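GCN5-related N-acetyltransferase (PDB 4IUS) probably transfers an acyl group, most likely acetyl from acetyl-CoA as in other GNAT-family enzymes, to an acceptor substrate that is not identified here. Local coordinates at residues T179-G184 with G218-A223; G161-I166 with T175-A180; D74-A79 with G255-L260; G32-E37 with K68-E73. The protein carries 1 engineered substitution. All blocks are in the same frame, centred on the assembly; numbering follows the deposited sequence.

Contact 1. Residues T179-G184 with G218-A223. With SO4 (sulfate ion), chain D.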
loop_
_atom_site.group_PDB
_atom_site.type_symbol
_atom_site.label_atom_id
_atom_site.label_comp_id
_atom_site.label_asym_id
_atom_site.label_seq_id
_atom_site.Cartn_x
_atom_site.Cartn_y
_atom_site.Cartn_z
ATOM N N THR A 179 3.851 -6.828 0.601
ATOM C CA THR A 179 2.680 -7.395 1.177
ATOM C C THR A 179 2.436 -8.829 0.721
ATOM O O THR A 179 2.959 -9.262 -0.295
ATOM C CB THR A 179 1.412 -6.561 0.870
ATOM O OG1 THR A 179 1.191 -6.617 -0.545
ATOM C CG2 THR A 179 1.566 -5.134 1.328
ATOM N N ALA A 180 1.623 -9.550 1.490
ATOM C CA ALA A 180 1.166 -10.857 1.090
ATOM C C ALA A 180 0.614 -10.794 -0.331
ATOM O O ALA A 180 -0.181 -9.911 -0.688
ATOM C CB ALA A 180 0.103 -11.350 2.049
ATOM N N ILE A 181 0.945 -11.796 -1.139
ATOM C CA ILE A 181 0.521 -11.842 -2.526
ATOM C C ILE A 181 -0.980 -12.148 -2.567
ATOM O O ILE A 181 -1.478 -12.956 -1.777
ATOM C CB ILE A 181 1.350 -12.858 -3.322
ATOM C CG1 ILE A 181 2.740 -12.325 -3.688
ATOM C CG2 ILE A 181 0.606 -13.321 -4.591
ATOM C CD1 ILE A 181 3.697 -11.887 -2.603
ATOM N N ALA A 182 -1.669 -11.525 -3.510
ATOM C CA ALA A 182 -3.067 -11.802 -3.826
ATOM C C ALA A 182 -3.184 -11.766 -5.348
ATOM O O ALA A 182 -2.859 -10.780 -5.960
ATOM C CB ALA A 182 -3.977 -10.767 -3.170
ATOM N N ASP A 183 -3.646 -12.854 -5.975
ATOM C CA ASP A 183 -3.744 -12.898 -7.446
ATOM C C ASP A 183 -2.438 -12.484 -8.133
ATOM O O ASP A 183 -2.443 -11.770 -9.138
ATOM C CB ASP A 183 -4.893 -11.982 -7.994
ATOM C CG ASP A 183 -5.011 -12.011 -9.533
ATOM O OD1 ASP A 183 -5.017 -13.126 -10.123
ATOM O OD2 ASP A 183 -5.117 -10.916 -10.190
ATOM N N GLY A 184 -1.319 -12.918 -7.570
ATOM C CA GLY A 184 -0.011 -12.593 -8.144
ATOM C C GLY A 184 0.484 -11.172 -7.887
ATOM O O GLY A 184 1.573 -10.809 -8.334
ATOM N N GLY A 218 8.451 -14.887 -3.355
ATOM C CA GLY A 218 7.060 -14.644 -2.954
ATOM C C GLY A 218 5.998 -15.100 -3.931
ATOM O O GLY A 218 4.821 -15.091 -3.607
ATOM N N GLY A 219 6.402 -15.377 -5.163
ATOM C CA GLY A 219 5.471 -15.816 -6.221
ATOM C C GLY A 219 4.695 -14.699 -6.908
ATOM O O GLY A 219 3.721 -14.951 -7.654
ATOM N N ALA A 220 5.105 -13.454 -6.674
ATOM C CA ALA A 220 4.386 -12.325 -7.282
ATOM C C ALA A 220 4.715 -12.276 -8.775
ATOM O O ALA A 220 5.871 -12.550 -9.172
ATOM C CB ALA A 220 4.758 -11.009 -6.619
ATOM N N THR A 221 3.737 -11.843 -9.561
ATOM C CA THR A 221 3.934 -11.528 -10.976
ATOM C C THR A 221 3.726 -10.043 -11.315
ATOM O O THR A 221 3.957 -9.615 -12.446
ATOM C CB THR A 221 3.006 -12.403 -11.839
ATOM O OG1 THR A 221 1.645 -12.081 -11.538
ATOM C CG2 THR A 221 3.295 -13.881 -11.566
ATOM N N LEU A 222 3.287 -9.277 -10.339
ATOM C CA LEU A 222 3.121 -7.841 -10.500
ATOM C C LEU A 222 3.417 -7.162 -9.157
ATOM O O LEU A 222 2.869 -7.640 -8.125
ATOM C CB LEU A 222 1.691 -7.479 -10.974
ATOM C CG LEU A 222 1.384 -6.003 -11.174
ATOM C CD1 LEU A 222 2.194 -5.394 -12.304
ATOM C CD2 LEU A 222 -0.127 -5.780 -11.383
ATOM N N ALA A 223 4.198 -6.067 -9.128
ATOM C CA ALA A 223 4.450 -5.293 -7.916
ATOM C C ALA A 223 4.042 -3.872 -8.184
ATOM O O ALA A 223 4.288 -3.364 -9.266
ATOM C CB ALA A 223 5.925 -5.347 -7.507
HETATM S S SO4 D . -5.021 -16.313 -5.928
HETATM O O1 SO4 D . -4.115 -16.308 -7.096
HETATM O O2 SO4 D . -4.669 -15.257 -4.945
HETATM O O3 SO4 D . -6.420 -16.105 -6.341
HETATM O O4 SO4 D . -4.927 -17.645 -5.325
#
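Gly184 and Ile181, the two residues most deeply engaged in this contact, show how a turn between two strands can be fastened to the loop behind a helix by one carbonyl and one aliphatic branch. Gly184 O receives two backbone N-H groups. Thr221 N reaches Gly184 O at 2.7 Å, lying in the carbonyl plane on a lone pair, and Leu222 N binds the same Gly184 O at 3.1 Å from a position tilted 27° out of that plane. The CA-H of Ala220 also faces this oxygen, with Ala220 CA 3.4 Å from Gly184 O. Gly184 has positive phi (76°), a conformation glycine takes easily, and in this turn its carbonyl faces the 218-223 segment.

Ile181 supplies the apolar half. Its CG1 stands beside the backbone N, anti to the carbonyl carbon (chi1 -78°), a torsion that brings CG1 over Ala220 CB, 3.8 Å from Ile181 CG1, and sets CD1 as well as CG1 3.5 Å from Gly218 O. Gly219 leaves the helical conformation with positive phi where helix 202-216 has ended, and the chain swings toward strand 222-225.

On the outer side of the turn, Asp183 N donates to a sulfate ion, probably from the crystallisation liquor, and Gln16 of helix 6-19 holds the same ion; Arg9 of that helix bonds both Thr221 OG1 and Asp183 O. The chemistry implies a junction held mainly by backbone polarity: a doubly gripped carbonyl fixes the turn where strands 185-193 and 222-225 begin side by side, while Ile181 adds the apolar packing on Ala220.

Contact 2. Residues G161-I166 with T175-A180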
loop_
_atom_site.group_PDB
_atom_site.type_symbol
_atom_site.label_atom_id
_atom_site.label_comp_id
_atom_site.label_asym_id
_atom_site.label_seq_id
_atom_site.Cartn_x
_atom_site.Cartn_y
_atom_site.Cartn_z
ATOM N N GLY A 161 4.152 -12.191 2.644
ATOM C CA GLY A 161 4.776 -10.903 2.843
ATOM C C GLY A 161 6.202 -11.068 3.329
ATOM O O GLY A 161 6.615 -12.132 3.792
ATOM N N GLY A 162 6.942 -9.987 3.336
ATOM C CA GLY A 162 8.275 -9.990 3.854
ATOM C C GLY A 162 8.903 -8.615 3.816
ATOM O O GLY A 162 8.278 -7.648 3.432
ATOM N N ALA A 163 10.160 -8.558 4.216
ATOM C CA ALA A 163 10.893 -7.317 4.214
ATOM C C ALA A 163 12.361 -7.595 3.961
ATOM O O ALA A 163 12.805 -8.727 4.085
ATOM C CB ALA A 163 10.665 -6.505 5.493
ATOM N N VAL A 164 13.106 -6.528 3.684
ATOM C CA VAL A 164 14.548 -6.609 3.443
ATOM C C VAL A 164 15.253 -5.502 4.232
ATOM O O VAL A 164 14.661 -4.465 4.503
ATOM C CB VAL A 164 14.896 -6.515 1.928
ATOM C CG1 VAL A 164 14.098 -7.547 1.135
ATOM C CG2 VAL A 164 14.745 -5.098 1.389
ATOM N N LEU A 165 16.503 -5.761 4.556
ATOM C CA LEU A 165 17.393 -4.748 5.090
ATOM C C LEU A 165 18.577 -4.595 4.164
ATOM O O LEU A 165 19.211 -5.576 3.748
ATOM C CB LEU A 165 17.882 -5.170 6.494
ATOM C CG LEU A 165 16.784 -5.166 7.575
ATOM C CD1 LEU A 165 17.310 -5.786 8.867
ATOM C CD2 LEU A 165 16.225 -3.764 7.840
ATOM N N ILE A 166 18.897 -3.340 3.888
ATOM C CA ILE A 166 20.125 -2.944 3.211
ATOM C C ILE A 166 21.093 -2.530 4.313
ATOM O O ILE A 166 20.724 -1.723 5.191
ATOM C CB ILE A 166 19.889 -1.776 2.240
ATOM C CG1 ILE A 166 18.862 -2.104 1.197
ATOM C CG2 ILE A 166 21.190 -1.265 1.640
ATOM C CD1 ILE A 166 19.233 -3.238 0.321
ATOM N N THR A 175 15.467 -0.024 4.284
ATOM C CA THR A 175 14.543 -1.133 4.307
ATOM C C THR A 175 13.417 -0.929 3.287
ATOM O O THR A 175 13.164 0.191 2.849
ATOM C CB THR A 175 13.919 -1.269 5.741
ATOM O OG1 THR A 175 13.169 -2.495 5.819
ATOM C CG2 THR A 175 13.020 -0.139 6.141
ATOM N N ALA A 176 12.748 -2.012 2.937
ATOM C CA ALA A 176 11.509 -2.029 2.147
ATOM C C ALA A 176 10.816 -3.365 2.413
ATOM O O ALA A 176 11.448 -4.302 2.851
ATOM C CB ALA A 176 11.797 -1.866 0.642
ATOM N N ALA A 177 9.523 -3.397 2.165
ATOM C CA ALA A 177 8.716 -4.582 2.463
ATOM C C ALA A 177 7.769 -4.854 1.313
ATOM O O ALA A 177 7.482 -3.946 0.492
ATOM C CB ALA A 177 7.912 -4.305 3.733
ATOM N N TRP A 178 7.266 -6.085 1.262
ATOM C CA TRP A 178 6.218 -6.433 0.317
ATOM C C TRP A 178 5.061 -7.078 1.075
ATOM O O TRP A 178 5.247 -7.790 2.054
ATOM C CB TRP A 178 6.740 -7.362 -0.803
ATOM C CG TRP A 178 7.115 -8.779 -0.418
ATOM C CD1 TRP A 178 6.327 -9.896 -0.513
ATOM C CD2 TRP A 178 8.421 -9.248 0.027
ATOM N NE1 TRP A 178 7.011 -10.993 -0.118
ATOM C CE2 TRP A 178 8.292 -10.656 0.232
ATOM C CE3 TRP A 178 9.631 -8.635 0.340
ATOM C CZ2 TRP A 178 9.342 -11.424 0.688
ATOM C CZ3 TRP A 178 10.694 -9.430 0.785
ATOM C CH2 TRP A 178 10.540 -10.792 0.975
ATOM N N THR A 179 3.851 -6.828 0.601
ATOM C CA THR A 179 2.680 -7.395 1.177
ATOM C C THR A 179 2.436 -8.829 0.721
ATOM O O THR A 179 2.959 -9.262 -0.295
ATOM C CB THR A 179 1.412 -6.561 0.870
ATOM O OG1 THR A 179 1.191 -6.617 -0.545
ATOM C CG2 THR A 179 1.566 -5.134 1.328
ATOM N N ALA A 180 1.623 -9.550 1.490
ATOM C CA ALA A 180 1.166 -10.857 1.090
ATOM C C ALA A 180 0.614 -10.794 -0.331
ATOM O O ALA A 180 -0.181 -9.911 -0.688
ATOM C CB ALA A 180 0.103 -11.350 2.049
#
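Trp178 lies flat over the backbone of Gly162 in an antiparallel beta hairpin, formed by strands 161-168 and 171-179 within the mixed sheet of the GNAT fold. The short strand axes run 168° apart. CG of Trp178 sits between its own backbone N and carbonyl carbon (chi1 69°), a torsion that folds the indole back over the neighbouring strand. Gly162 N lies above the centre of the ring system, and Gly162 CA sits 3.6 Å from the centroid of the six-membered ring of Trp178, almost on its normal: a CH-pi contact with a residue that has no side chain. Val164 CG1 instead comes in at the edge, near the ring plane, 3.9 Å from Trp178 CZ3, and the two side chains cross at about a right angle.

Gly162 and Trp178 also form a hydrogen-bonded pair, so the strand that carries the indole is tied by its backbone to the residue beneath it. Trp178 NE1 donates to Pro158 O, which holds the pyrrole end of the indole, and Ala214 of helix 202-216 packs on the same side chain.

The opposite face carries Ala163, Leu165, Thr175 and Ala177, with no aromatic ring among them. Ala163 CB and Ala177 CB meet at 3.9 Å, while Leu165 and Thr175 lie side by side, pointing the same way; helix 131-141 packs against Thr175. At this end Val164 O accepts a hydrogen bond from Thr175 OG1 at 2.8 Å, the hydroxyl approaching nearly end-on to the carbonyl, whereas Ala176 N gives Val164 O only a weak bond at 3.5 Å.

Contact 3. Residues D74-A79 with G255-L260. Engineered in segment 74-79: Asp74 (natural residue Gly).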
loop_
_atom_site.group_PDB
_atom_site.type_symbol
_atom_site.label_atom_id
_atom_site.label_comp_id
_atom_site.label_asym_id
_atom_site.label_seq_id
_atom_site.Cartn_x
_atom_site.Cartn_y
_atom_site.Cartn_z
ATOM N N ASP A 74 -16.809 3.763 17.088
ATOM C CA ASP A 74 -16.117 5.049 17.337
ATOM C C ASP A 74 -14.942 5.280 16.396
ATOM O O ASP A 74 -13.958 5.898 16.738
ATOM C CB ASP A 74 -15.669 5.184 18.821
ATOM C CG ASP A 74 -16.717 5.803 19.723
ATOM O OD1 ASP A 74 -17.455 6.725 19.281
ATOM O OD2 ASP A 74 -16.852 5.319 20.866
ATOM N N ARG A 75 -15.077 4.762 15.167
ATOM C CA ARG A 75 -14.046 4.906 14.164
ATOM C C ARG A 75 -14.417 5.902 13.080
ATOM O O ARG A 75 -15.585 6.006 12.676
ATOM C CB ARG A 75 -13.724 3.571 13.558
ATOM C CG ARG A 75 -13.063 2.672 14.560
ATOM C CD ARG A 75 -12.713 1.342 13.975
ATOM N NE ARG A 75 -12.351 0.387 15.024
ATOM C CZ ARG A 75 -12.159 -0.888 14.785
ATOM N NH1 ARG A 75 -12.210 -1.348 13.537
ATOM N NH2 ARG A 75 -11.911 -1.708 15.784
ATOM N N TRP A 76 -13.397 6.582 12.602
ATOM C CA TRP A 76 -13.536 7.548 11.521
ATOM C C TRP A 76 -13.317 6.902 10.168
ATOM O O TRP A 76 -12.385 6.118 9.991
ATOM C CB TRP A 76 -12.544 8.666 11.770
ATOM C CG TRP A 76 -12.439 9.693 10.693
ATOM C CD1 TRP A 76 -13.248 10.773 10.493
ATOM C CD2 TRP A 76 -11.432 9.758 9.662
ATOM N NE1 TRP A 76 -12.818 11.501 9.415
ATOM C CE2 TRP A 76 -11.723 10.924 8.884
ATOM C CE3 TRP A 76 -10.338 8.980 9.316
ATOM C CZ2 TRP A 76 -10.955 11.301 7.794
ATOM C CZ3 TRP A 76 -9.534 9.389 8.263
ATOM C CH2 TRP A 76 -9.840 10.535 7.511
ATOM N N LEU A 77 -14.138 7.273 9.207
ATOM C CA LEU A 77 -14.086 6.667 7.869
ATOM C C LEU A 77 -13.163 7.414 6.889
ATOM O O LEU A 77 -13.221 8.622 6.734
ATOM C CB LEU A 77 -15.484 6.655 7.283
ATOM C CG LEU A 77 -15.622 6.026 5.896
ATOM C CD1 LEU A 77 -15.311 4.551 5.954
ATOM C CD2 LEU A 77 -17.033 6.254 5.389
ATOM N N SER A 78 -12.302 6.654 6.240
ATOM C CA SER A 78 -11.553 7.047 5.044
ATOM C C SER A 78 -11.817 6.013 4.005
ATOM O O SER A 78 -12.280 4.918 4.290
ATOM C CB SER A 78 -10.049 7.182 5.300
ATOM O OG SER A 78 -9.492 6.006 5.770
ATOM N N ALA A 79 -11.509 6.354 2.755
ATOM C CA ALA A 79 -11.712 5.474 1.641
ATOM C C ALA A 79 -10.510 5.549 0.702
ATOM O O ALA A 79 -9.895 6.635 0.566
ATOM C CB ALA A 79 -12.981 5.842 0.869
ATOM N N GLY A 255 -12.465 13.970 12.759
ATOM C CA GLY A 255 -11.685 12.778 13.033
ATOM C C GLY A 255 -10.251 12.934 12.579
ATOM O O GLY A 255 -9.604 13.904 12.954
ATOM N N HIS A 256 -9.734 11.969 11.840
ATOM C CA HIS A 256 -8.360 11.939 11.363
ATOM C C HIS A 256 -8.146 12.565 9.999
ATOM O O HIS A 256 -7.108 12.325 9.355
ATOM C CB HIS A 256 -7.864 10.491 11.378
ATOM C CG HIS A 256 -7.555 9.971 12.766
ATOM N ND1 HIS A 256 -6.395 10.265 13.392
ATOM C CD2 HIS A 256 -8.267 9.144 13.622
ATOM C CE1 HIS A 256 -6.373 9.651 14.584
ATOM N NE2 HIS A 256 -7.497 8.969 14.735
ATOM N N LEU A 257 -9.037 13.430 9.541
ATOM C CA LEU A 257 -8.873 14.013 8.211
ATOM C C LEU A 257 -7.499 14.671 8.039
ATOM O O LEU A 257 -6.868 14.504 6.990
ATOM C CB LEU A 257 -10.015 15.007 7.939
ATOM C CG LEU A 257 -9.996 15.645 6.552
ATOM C CD1 LEU A 257 -10.147 14.613 5.461
ATOM C CD2 LEU A 257 -11.074 16.728 6.464
ATOM N N ALA A 258 -7.019 15.388 9.064
ATOM C CA ALA A 258 -5.711 16.043 8.979
ATOM C C ALA A 258 -4.523 15.099 8.897
ATOM O O ALA A 258 -3.439 15.513 8.465
ATOM C CB ALA A 258 -5.520 16.994 10.165
ATOM N N ASP A 259 -4.710 13.849 9.344
ATOM C CA ASP A 259 -3.642 12.859 9.326
ATOM C C ASP A 259 -3.575 12.076 8.021
ATOM O O ASP A 259 -2.590 11.420 7.731
ATOM C CB ASP A 259 -3.809 11.856 10.491
ATOM C CG ASP A 259 -3.760 12.514 11.843
ATOM O OD1 ASP A 259 -2.815 13.254 12.113
ATOM O OD2 ASP A 259 -4.709 12.342 12.606
ATOM N N LEU A 260 -4.655 12.091 7.253
ATOM C CA LEU A 260 -4.685 11.350 6.016
ATOM C C LEU A 260 -3.750 12.005 4.988
ATOM O O LEU A 260 -3.690 13.219 4.860
ATOM C CB LEU A 260 -6.111 11.302 5.482
ATOM C CG LEU A 260 -6.424 10.424 4.279
ATOM C CD1 LEU A 260 -6.095 8.962 4.516
ATOM C CD2 LEU A 260 -7.859 10.642 3.839
#
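Trp76 extends its indole with CG anti to the backbone N (chi1 174°) and the ring turned by chi2 82°, which lays one face of it beneath the chain from Gly255 to Leu257. His256 is turned differently: its CG lies beside the backbone N, anti to the carbonyl carbon (chi1 -75°), and its CB remains against the indole while the imidazole reaches toward Asp259. The result is a tryptophan face covered largely by backbone. His256 N sits over the centre of the ring system, 3.5 Å from Trp76 CD2, and Leu257 N lies nearer the rim, 3.4 Å from Trp76 CZ2. Gly255 CA makes a CH-pi contact 4.0 Å from the centroid of the five-membered ring of Trp76, and His256 CB makes another above the six-membered ring. Leu260 comes in at the edge instead, its CD2 4.2 Å from Trp76 CH2.

No hydrogen bond crosses between 74-79 and 255-260. Within the second segment His256 ND1 donates to Asp259 OD2 at 2.8 Å, with the partner near the imidazole plane, and Asp259 N hydrogen-bonds His256 O, folding 256-259 into a compact turn. The side-chain bond fixes the rotation of the imidazole, which also stacks with Trp40.

The engineered Asp74, at positive phi, is the C-prime residue of the Schellman motif that closes helix 59-71. From there the chain leads into strand 78-82, beside strand 242-251 and hydrogen-bonded through Ser78 to Ala45 of strand 44-47; the turn after strand 242-251 folds back over Trp76, while Leu257 and Leu260 reach Val101 of strand 99-109.

Contact 4. Residues G32-E37 with K68-E73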
loop_
_atom_site.group_PDB
_atom_site.type_symbol
_atom_site.label_atom_id
_atom_site.label_comp_id
_atom_site.label_asym_id
_atom_site.label_seq_id
_atom_site.Cartn_x
_atom_site.Cartn_y
_atom_site.Cartn_z
ATOM N N GLY A 32 -17.047 -1.479 3.412
ATOM C CA GLY A 32 -16.318 -1.037 4.602
ATOM C C GLY A 32 -15.580 -2.202 5.208
ATOM O O GLY A 32 -16.081 -3.320 5.250
ATOM N N LEU A 33 -14.376 -1.956 5.653
ATOM C CA LEU A 33 -13.467 -2.991 6.145
ATOM C C LEU A 33 -12.998 -2.580 7.537
ATOM O O LEU A 33 -12.318 -1.573 7.714
ATOM C CB LEU A 33 -12.307 -3.151 5.204
ATOM C CG LEU A 33 -12.670 -3.567 3.779
ATOM C CD1 LEU A 33 -11.471 -3.341 2.833
ATOM C CD2 LEU A 33 -13.204 -5.000 3.691
ATOM N N LEU A 34 -13.401 -3.363 8.540
ATOM C CA LEU A 34 -13.166 -3.029 9.963
ATOM C C LEU A 34 -12.185 -4.047 10.567
ATOM O O LEU A 34 -12.449 -5.251 10.612
ATOM C CB LEU A 34 -14.501 -2.990 10.742
ATOM C CG LEU A 34 -15.376 -1.772 10.440
ATOM C CD1 LEU A 34 -16.859 -1.949 10.775
ATOM C CD2 LEU A 34 -14.841 -0.517 11.116
ATOM N N HIS A 35 -11.070 -3.543 11.068
ATOM C CA HIS A 35 -10.051 -4.355 11.717
ATOM C C HIS A 35 -10.436 -4.603 13.155
ATOM O O HIS A 35 -11.245 -3.870 13.720
ATOM C CB HIS A 35 -8.755 -3.592 11.622
ATOM C CG HIS A 35 -7.538 -4.412 11.844
ATOM N ND1 HIS A 35 -7.024 -4.702 13.084
ATOM C CD2 HIS A 35 -6.734 -5.046 10.920
ATOM C CE1 HIS A 35 -5.938 -5.483 12.918
ATOM N NE2 HIS A 35 -5.758 -5.690 11.614
ATOM N N ASP A 36 -9.870 -5.632 13.772
ATOM C CA ASP A 36 -10.041 -5.807 15.216
ATOM C C ASP A 36 -9.494 -4.612 16.016
ATOM O O ASP A 36 -10.099 -4.177 16.985
ATOM C CB ASP A 36 -9.374 -7.113 15.693
ATOM C CG ASP A 36 -10.131 -8.386 15.251
ATOM O OD1 ASP A 36 -11.263 -8.301 14.733
ATOM O OD2 ASP A 36 -9.589 -9.489 15.449
ATOM N N GLU A 37 -8.336 -4.101 15.608
ATOM C CA GLU A 37 -7.705 -2.969 16.290
ATOM C C GLU A 37 -8.341 -1.640 15.889
ATOM O O GLU A 37 -8.870 -1.514 14.806
ATOM C CB GLU A 37 -6.213 -2.912 15.978
ATOM C CG GLU A 37 -5.413 -4.133 16.423
ATOM C CD GLU A 37 -3.910 -4.023 16.123
ATOM O OE1 GLU A 37 -3.460 -2.990 15.572
ATOM O OE2 GLU A 37 -3.169 -4.978 16.436
ATOM N N LYS A 68 -22.429 4.238 9.478
ATOM C CA LYS A 68 -23.089 3.706 10.676
ATOM C C LYS A 68 -22.236 2.630 11.335
ATOM O O LYS A 68 -22.091 2.555 12.558
ATOM C CB LYS A 68 -24.482 3.129 10.302
ATOM C CG LYS A 68 -25.332 2.618 11.480
ATOM C CD LYS A 68 -26.816 2.454 11.122
ATOM C CE LYS A 68 -27.132 1.279 10.176
ATOM N NZ LYS A 68 -28.606 1.171 9.888
ATOM N N ALA A 69 -21.709 1.734 10.521
ATOM C CA ALA A 69 -20.893 0.633 11.005
ATOM C C ALA A 69 -19.611 1.135 11.654
ATOM O O ALA A 69 -19.201 0.635 12.699
ATOM C CB ALA A 69 -20.594 -0.340 9.891
ATOM N N PHE A 70 -18.981 2.162 11.074
ATOM C CA PHE A 70 -17.788 2.738 11.640
ATOM C C PHE A 70 -18.135 3.463 12.936
ATOM O O PHE A 70 -17.396 3.378 13.922
ATOM C CB PHE A 70 -17.122 3.688 10.634
ATOM C CG PHE A 70 -16.169 3.012 9.690
ATOM C CD1 PHE A 70 -16.591 1.980 8.845
ATOM C CD2 PHE A 70 -14.846 3.328 9.714
ATOM C CE1 PHE A 70 -15.698 1.311 8.016
ATOM C CE2 PHE A 70 -13.936 2.658 8.899
ATOM C CZ PHE A 70 -14.360 1.636 8.044
ATOM N N ALA A 71 -19.204 4.251 12.940
ATOM C CA ALA A 71 -19.601 5.020 14.133
ATOM C C ALA A 71 -19.868 4.096 15.309
ATOM O O ALA A 71 -19.567 4.468 16.449
ATOM C CB ALA A 71 -20.820 5.846 13.814
ATOM N N ALA A 72 -20.403 2.907 15.072
ATOM C CA ALA A 72 -20.674 1.931 16.132
ATOM C C ALA A 72 -19.414 1.501 16.847
ATOM O O ALA A 72 -19.469 1.011 17.965
ATOM C CB ALA A 72 -21.417 0.717 15.552
ATOM N N GLU A 73 -18.275 1.659 16.191
ATOM C CA GLU A 73 -16.960 1.327 16.745
ATOM C C GLU A 73 -16.189 2.582 17.142
ATOM O O GLU A 73 -14.994 2.498 17.474
ATOM C CB GLU A 73 -16.106 0.591 15.682
ATOM C CG GLU A 73 -16.663 -0.694 15.117
ATOM C CD GLU A 73 -16.865 -1.790 16.139
ATOM O OE1 GLU A 73 -16.234 -1.753 17.220
ATOM O OE2 GLU A 73 -17.652 -2.723 15.840
#
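Leu34 CD2 stands over the middle of the Phe70 ring, a CH-pi contact 3.6 Å from the centroid and 9° off the ring normal. This is the tight part of the contact, where one methyl branch meets every carbon of the ring at similar range. Leu34 CG lies beside the backbone N (chi1 -73°), and the two methyls divide the work: CD2 covers the aromatic face, and CD1 reaches Ala69, with Leu34 CD1 4.0 Å from Ala69 O and 4.2 Å from Ala69 CB. The ring is approached at its edge by Gly32 CA, 4.2 Å from Phe70 CE1. Gly32 lets the strand backbone come close to the aromatic rim.

At Glu73 the packing thins. Its side chain has two conformers; in one of them Glu73 CG lies 4.4 Å from Leu34 CD2 and the carboxylate makes a long, weak ion pair with Arg23, and both contacts are tentative. No hydrogen bond joins 32-37 to 68-73, so the strand and helix are held by apolar surfaces, with the carboxylate of Glu73 at the partly exposed border.

Strand 30-35 is the middle strand of a three-stranded antiparallel sheet, bonded to 22-27 and 44-47. Helix 59-71 packs on one side of it through Phe70 and Ala69, the latter also touching Val25, whereas Leu33 points away from that helix and packs against Leu15, Leu18 and Val19 of helix 6-19.

Contacts 2 and 4 are buried, contacts 1 and 3 only partly so, but burial does not set the chemistry. Contact 2 combines backbone bonding with side-chain packing inside the large mixed sheet; contact 4 joins a strand of the small sheet to a helix by apolar packing alone. Contact 1 continues directly from contact 2, sharing Thr179 and Ala180, but trades the hairpin ladder for one shared carbonyl. Contact 3 reaches the large sheet too, on the opposite side of the chain's centre from contacts 1 and 2, about 29 Å from contact 1 between centres. It touches contact 4, where Arg75 NH1 bonds His35 O at 2.7 Å, linking the loop after helix 59-71 to the 32-37 segment.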